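Glucose dehydrogenase (Serratia sp. FS14, PDB 7CDY) belongs to the glucose/sorbosone dehydrogenase family of beta-propeller proteins and carries a bound calcium ion. Local coordinates at residues A[70-82]-A[93-106]. Sequence-based numbering, arbitrary orientation.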
loop_
_atom_site.group_PDB
_atom_site.type_symbol
_atom_site.label_atom_id
_atom_site.label_comp_id
_atom_site.label_asym_id
_atom_site.label_seq_id
_atom_site.Cartn_x
_atom_site.Cartn_y
_atom_site.Cartn_z
ATOM N N ASP A 70 -3.866 11.391 -14.750
ATOM C CA ASP A 70 -3.603 12.355 -15.815
ATOM C C ASP A 70 -2.291 13.111 -15.628
ATOM O O ASP A 70 -2.184 14.258 -16.078
ATOM C CB ASP A 70 -4.776 13.325 -15.990
ATOM C CG ASP A 70 -4.977 14.244 -14.791
ATOM O OD1 ASP A 70 -4.234 14.131 -13.795
ATOM O OD2 ASP A 70 -5.887 15.108 -14.841
ATOM N N PHE A 71 -1.284 12.480 -15.008
ATOM C CA PHE A 71 -0.013 13.152 -14.733
ATOM C C PHE A 71 0.586 13.806 -15.976
ATOM O O PHE A 71 1.168 14.889 -15.884
ATOM C CB PHE A 71 0.988 12.167 -14.108
ATOM C CG PHE A 71 2.364 12.762 -13.883
ATOM C CD1 PHE A 71 3.306 12.784 -14.904
ATOM C CD2 PHE A 71 2.699 13.334 -12.666
ATOM C CE1 PHE A 71 4.554 13.371 -14.720
ATOM C CE2 PHE A 71 3.957 13.915 -12.464
ATOM C CZ PHE A 71 4.880 13.936 -13.501
ATOM N N ALA A 72 0.493 13.152 -17.137
ATOM C CA ALA A 72 1.082 13.729 -18.345
ATOM C C ALA A 72 0.591 15.153 -18.567
ATOM O O ALA A 72 1.362 16.030 -18.980
ATOM C CB ALA A 72 0.762 12.858 -19.559
ATOM N N ALA A 73 -0.678 15.408 -18.266
ATOM C CA ALA A 73 -1.258 16.741 -18.351
ATOM C C ALA A 73 -1.026 17.571 -17.086
ATOM O O ALA A 73 -0.536 18.702 -17.166
ATOM C CB ALA A 73 -2.758 16.633 -18.651
ATOM N N SER A 74 -1.355 17.028 -15.904
ATOM C CA SER A 74 -1.419 17.835 -14.683
ATOM C C SER A 74 -0.118 17.857 -13.888
ATOM O O SER A 74 0.074 18.761 -13.068
ATOM C CB SER A 74 -2.454 17.242 -13.711
ATOM O OG SER A 74 -2.057 15.905 -13.354
ATOM N N ARG A 75 0.750 16.871 -14.101
ATOM C CA ARG A 75 1.944 16.651 -13.288
ATOM C C ARG A 75 1.626 16.523 -11.799
ATOM O O ARG A 75 2.495 16.716 -10.947
ATOM C CB ARG A 75 3.049 17.675 -13.577
ATOM C CG ARG A 75 3.476 17.636 -15.043
ATOM C CD ARG A 75 4.684 18.514 -15.342
ATOM N NE ARG A 75 5.887 18.099 -14.610
ATOM C CZ ARG A 75 6.685 17.094 -14.952
ATOM N NH1 ARG A 75 6.429 16.339 -16.015
ATOM N NH2 ARG A 75 7.754 16.845 -14.204
ATOM N N ARG A 76 0.392 16.163 -11.460
ATOM C CA ARG A 76 -0.001 16.054 -10.064
ATOM C C ARG A 76 0.526 14.757 -9.451
ATOM O O ARG A 76 0.436 13.689 -10.058
ATOM C CB ARG A 76 -1.528 16.096 -9.962
ATOM C CG ARG A 76 -2.037 15.960 -8.545
ATOM C CD ARG A 76 -3.539 16.175 -8.461
ATOM N NE ARG A 76 -3.914 17.545 -8.796
ATOM C CZ ARG A 76 -5.161 17.994 -8.770
ATOM N NH1 ARG A 76 -6.151 17.174 -8.434
ATOM N NH2 ARG A 76 -5.403 19.256 -9.090
ATOM N N VAL A 77 1.069 14.872 -8.241
ATOM C CA VAL A 77 1.650 13.744 -7.517
ATOM C C VAL A 77 1.028 13.705 -6.128
ATOM O O VAL A 77 1.129 14.677 -5.370
ATOM C CB VAL A 77 3.181 13.840 -7.417
ATOM C CG1 VAL A 77 3.724 12.655 -6.615
ATOM C CG2 VAL A 77 3.788 13.857 -8.811
ATOM N N TYR A 78 0.386 12.580 -5.799
ATOM C CA TYR A 78 -0.134 12.332 -4.459
ATOM C C TYR A 78 0.926 11.649 -3.601
ATOM O O TYR A 78 1.724 10.836 -4.096
ATOM C CB TYR A 78 -1.373 11.425 -4.527
ATOM C CG TYR A 78 -2.573 12.063 -5.197
ATOM C CD1 TYR A 78 -2.628 12.186 -6.580
ATOM C CD2 TYR A 78 -3.645 12.540 -4.446
ATOM C CE1 TYR A 78 -3.721 12.792 -7.205
ATOM C CE2 TYR A 78 -4.747 13.141 -5.063
ATOM C CZ TYR A 78 -4.771 13.248 -6.438
ATOM O OH TYR A 78 -5.852 13.846 -7.065
ATOM N N LEU A 79 0.927 11.978 -2.303
ATOM C CA LEU A 79 1.796 11.327 -1.325
ATOM C C LEU A 79 0.977 10.944 -0.110
ATOM O O LEU A 79 0.083 11.689 0.302
ATOM C CB LEU A 79 2.916 12.268 -0.845
ATOM C CG LEU A 79 3.914 12.790 -1.870
ATOM C CD1 LEU A 79 4.810 13.860 -1.230
ATOM C CD2 LEU A 79 4.757 11.655 -2.433
ATOM N N SER A 80 1.294 9.800 0.480
ATOM C CA SER A 80 0.821 9.486 1.816
ATOM C C SER A 80 2.009 9.483 2.770
ATOM O O SER A 80 3.156 9.251 2.354
ATOM C CB SER A 80 0.056 8.164 1.857
ATOM O OG SER A 80 0.956 7.076 1.743
ATOM N N PHE A 81 1.748 9.782 4.043
ATOM C CA PHE A 81 2.824 9.893 5.023
ATOM C C PHE A 81 2.258 9.828 6.429
ATOM O O PHE A 81 1.077 10.090 6.662
ATOM C CB PHE A 81 3.672 11.164 4.830
ATOM C CG PHE A 81 2.896 12.478 4.945
ATOM C CD1 PHE A 81 2.075 12.922 3.910
ATOM C CD2 PHE A 81 3.034 13.286 6.075
ATOM C CE1 PHE A 81 1.393 14.138 4.009
ATOM C CE2 PHE A 81 2.357 14.508 6.180
ATOM C CZ PHE A 81 1.538 14.924 5.148
ATOM N N ALA A 82 3.121 9.463 7.372
ATOM C CA ALA A 82 2.771 9.594 8.777
ATOM C C ALA A 82 2.984 11.044 9.184
ATOM O O ALA A 82 4.039 11.625 8.903
ATOM C CB ALA A 82 3.662 8.680 9.614
ATOM N N ALA A 93 -1.658 10.728 6.645
ATOM C CA ALA A 93 -2.209 11.843 5.891
ATOM C C ALA A 93 -1.918 11.628 4.416
ATOM O O ALA A 93 -0.971 10.917 4.052
ATOM C CB ALA A 93 -1.589 13.169 6.339
ATOM N N VAL A 94 -2.761 12.216 3.569
ATOM C CA VAL A 94 -2.628 12.122 2.121
ATOM C C VAL A 94 -2.767 13.528 1.557
ATOM O O VAL A 94 -3.664 14.282 1.969
ATOM C CB VAL A 94 -3.694 11.179 1.523
ATOM C CG1 VAL A 94 -3.582 11.116 0.000
ATOM C CG2 VAL A 94 -3.570 9.775 2.134
ATOM N N GLY A 95 -1.879 13.896 0.637
ATOM C CA GLY A 95 -1.979 15.182 -0.024
ATOM C C GLY A 95 -1.492 15.076 -1.451
ATOM O O GLY A 95 -1.112 14.001 -1.919
ATOM N N TYR A 96 -1.480 16.216 -2.142
ATOM C CA TYR A 96 -0.876 16.249 -3.459
ATOM C C TYR A 96 -0.224 17.597 -3.700
ATOM O O TYR A 96 -0.563 18.599 -3.063
ATOM C CB TYR A 96 -1.859 15.891 -4.583
ATOM C CG TYR A 96 -2.955 16.909 -4.872
ATOM C CD1 TYR A 96 -2.681 18.085 -5.578
ATOM C CD2 TYR A 96 -4.276 16.658 -4.501
ATOM C CE1 TYR A 96 -3.687 19.007 -5.874
ATOM C CE2 TYR A 96 -5.292 17.575 -4.791
ATOM C CZ TYR A 96 -4.978 18.739 -5.483
ATOM O OH TYR A 96 -5.965 19.655 -5.784
ATOM N N GLY A 97 0.740 17.585 -4.612
ATOM C CA GLY A 97 1.308 18.785 -5.192
ATOM C C GLY A 97 1.554 18.562 -6.665
ATOM O O GLY A 97 1.136 17.539 -7.224
ATOM N N ARG A 98 2.211 19.512 -7.325
ATOM C CA ARG A 98 2.528 19.383 -8.738
ATOM C C ARG A 98 4.036 19.261 -8.891
ATOM O O ARG A 98 4.779 20.121 -8.404
ATOM C CB ARG A 98 2.019 20.591 -9.526
ATOM C CG ARG A 98 2.295 20.480 -11.007
ATOM C CD ARG A 98 1.840 21.717 -11.774
ATOM N NE ARG A 98 2.028 21.551 -13.214
ATOM C CZ ARG A 98 3.150 21.848 -13.866
ATOM N NH1 ARG A 98 4.216 22.291 -13.196
ATOM N NH2 ARG A 98 3.213 21.668 -15.182
ATOM N N LEU A 99 4.485 18.217 -9.572
ATOM C CA LEU A 99 5.912 18.094 -9.836
ATOM C C LEU A 99 6.308 19.129 -10.885
ATOM O O LEU A 99 5.739 19.163 -11.982
ATOM C CB LEU A 99 6.258 16.682 -10.306
ATOM C CG LEU A 99 7.756 16.394 -10.491
ATOM C CD1 LEU A 99 8.496 16.592 -9.182
ATOM C CD2 LEU A 99 7.982 14.991 -11.027
ATOM N N SER A 100 7.277 19.973 -10.549
ATOM C CA SER A 100 7.657 21.046 -11.462
ATOM C C SER A 100 8.162 20.467 -12.782
ATOM O O SER A 100 8.622 19.331 -12.859
ATOM C CB SER A 100 8.730 21.946 -10.825
ATOM O OG SER A 100 9.911 21.192 -10.535
ATOM N N ASP A 101 8.096 21.292 -13.833
ATOM C CA ASP A 101 8.476 20.837 -15.168
ATOM C C ASP A 101 9.906 20.313 -15.213
ATOM O O ASP A 101 10.200 19.394 -15.985
ATOM C CB ASP A 101 8.338 21.982 -16.184
ATOM C CG ASP A 101 6.907 22.457 -16.364
ATOM O OD1 ASP A 101 5.971 21.787 -15.897
ATOM O OD2 ASP A 101 6.720 23.518 -16.996
ATOM N N ASP A 102 10.799 20.889 -14.412
ATOM C CA ASP A 102 12.194 20.468 -14.383
ATOM C C ASP A 102 12.489 19.345 -13.390
ATOM O O ASP A 102 13.657 18.979 -13.222
ATOM C CB ASP A 102 13.118 21.671 -14.145
ATOM C CG ASP A 102 12.934 22.307 -12.779
ATOM O OD1 ASP A 102 12.140 21.790 -11.957
ATOM O OD2 ASP A 102 13.587 23.340 -12.519
ATOM N N ASP A 103 11.469 18.790 -12.731
ATOM C CA ASP A 103 11.569 17.700 -11.759
ATOM C C ASP A 103 12.219 18.101 -10.437
ATOM O O ASP A 103 12.490 17.220 -9.609
ATOM C CB ASP A 103 12.263 16.446 -12.315
ATOM C CG ASP A 103 11.646 15.955 -13.611
ATOM O OD1 ASP A 103 10.407 15.973 -13.712
ATOM O OD2 ASP A 103 12.399 15.523 -14.520
ATOM N N ALA A 104 12.482 19.390 -10.202
ATOM C CA ALA A 104 13.241 19.779 -9.018
ATOM C C ALA A 104 12.383 19.931 -7.770
ATOM O O ALA A 104 12.908 19.819 -6.654
ATOM C CB ALA A 104 13.990 21.084 -9.282
ATOM N N ARG A 105 11.096 20.237 -7.921
ATOM C CA ARG A 105 10.304 20.652 -6.776
ATOM C C ARG A 105 8.882 20.129 -6.889
ATOM O O ARG A 105 8.289 20.136 -7.969
ATOM C CB ARG A 105 10.273 22.180 -6.663
ATOM N N LEU A 106 8.333 19.709 -5.757
ATOM C CA LEU A 106 6.902 19.465 -5.630
ATOM C C LEU A 106 6.267 20.792 -5.238
ATOM O O LEU A 106 6.564 21.341 -4.172
ATOM C CB LEU A 106 6.672 18.396 -4.566
ATOM C CG LEU A 106 5.284 17.784 -4.433
ATOM C CD1 LEU A 106 4.801 17.197 -5.739
ATOM C CD2 LEU A 106 5.352 16.710 -3.368
#
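An antiparallel beta hairpin of the beta-propeller, strands 76-84 and 90-99, pairs Val-77 with Gly-97, Leu-79 with Gly-95 and Phe-81 with Ala-93 by two backbone hydrogen bonds each. On the face bearing Arg-76, Tyr-78 and Tyr-96, the guanidinium of Arg-76 lies flat on the Tyr-96 ring, with the planes 13° apart. Arg-76 CZ sits 3.8 Å from the Tyr-96 ring centroid, a cation-pi contact. A bend at chi3 (-66°) folds the chain over the ring, and CD adds a CH-pi contact. Glu-166 ties the two together: it salt-bridges Arg-76 NH1 and accepts a hydrogen bond from Tyr-96 OH. Tyr-96 CB rests over a face of the Tyr-78 ring, 3.9 Å from its centroid. On the other face, Ala-93 CB covers one side of the Phe-81 ring. Leu-79 CD1 meets Leu-106 CD2 tip to tip at 3.6 Å.

Just before strand 76-84, Arg-75 reaches across to the type I turn 100-103. Its backbone O takes Leu-99 N, and Arg-75 NE donates to Leu-99 O (2.8 Å). Arg-75 NH2 donates to Ser-100 O (3.0 Å), which Asp-103 N reaches from the opposite face of the carbonyl plane. Arg-75 NH2 also salt-bridges Asp-103 OD1 at 2.8 Å, at the guanidinium edge, through a weak hydrogen bond (122°).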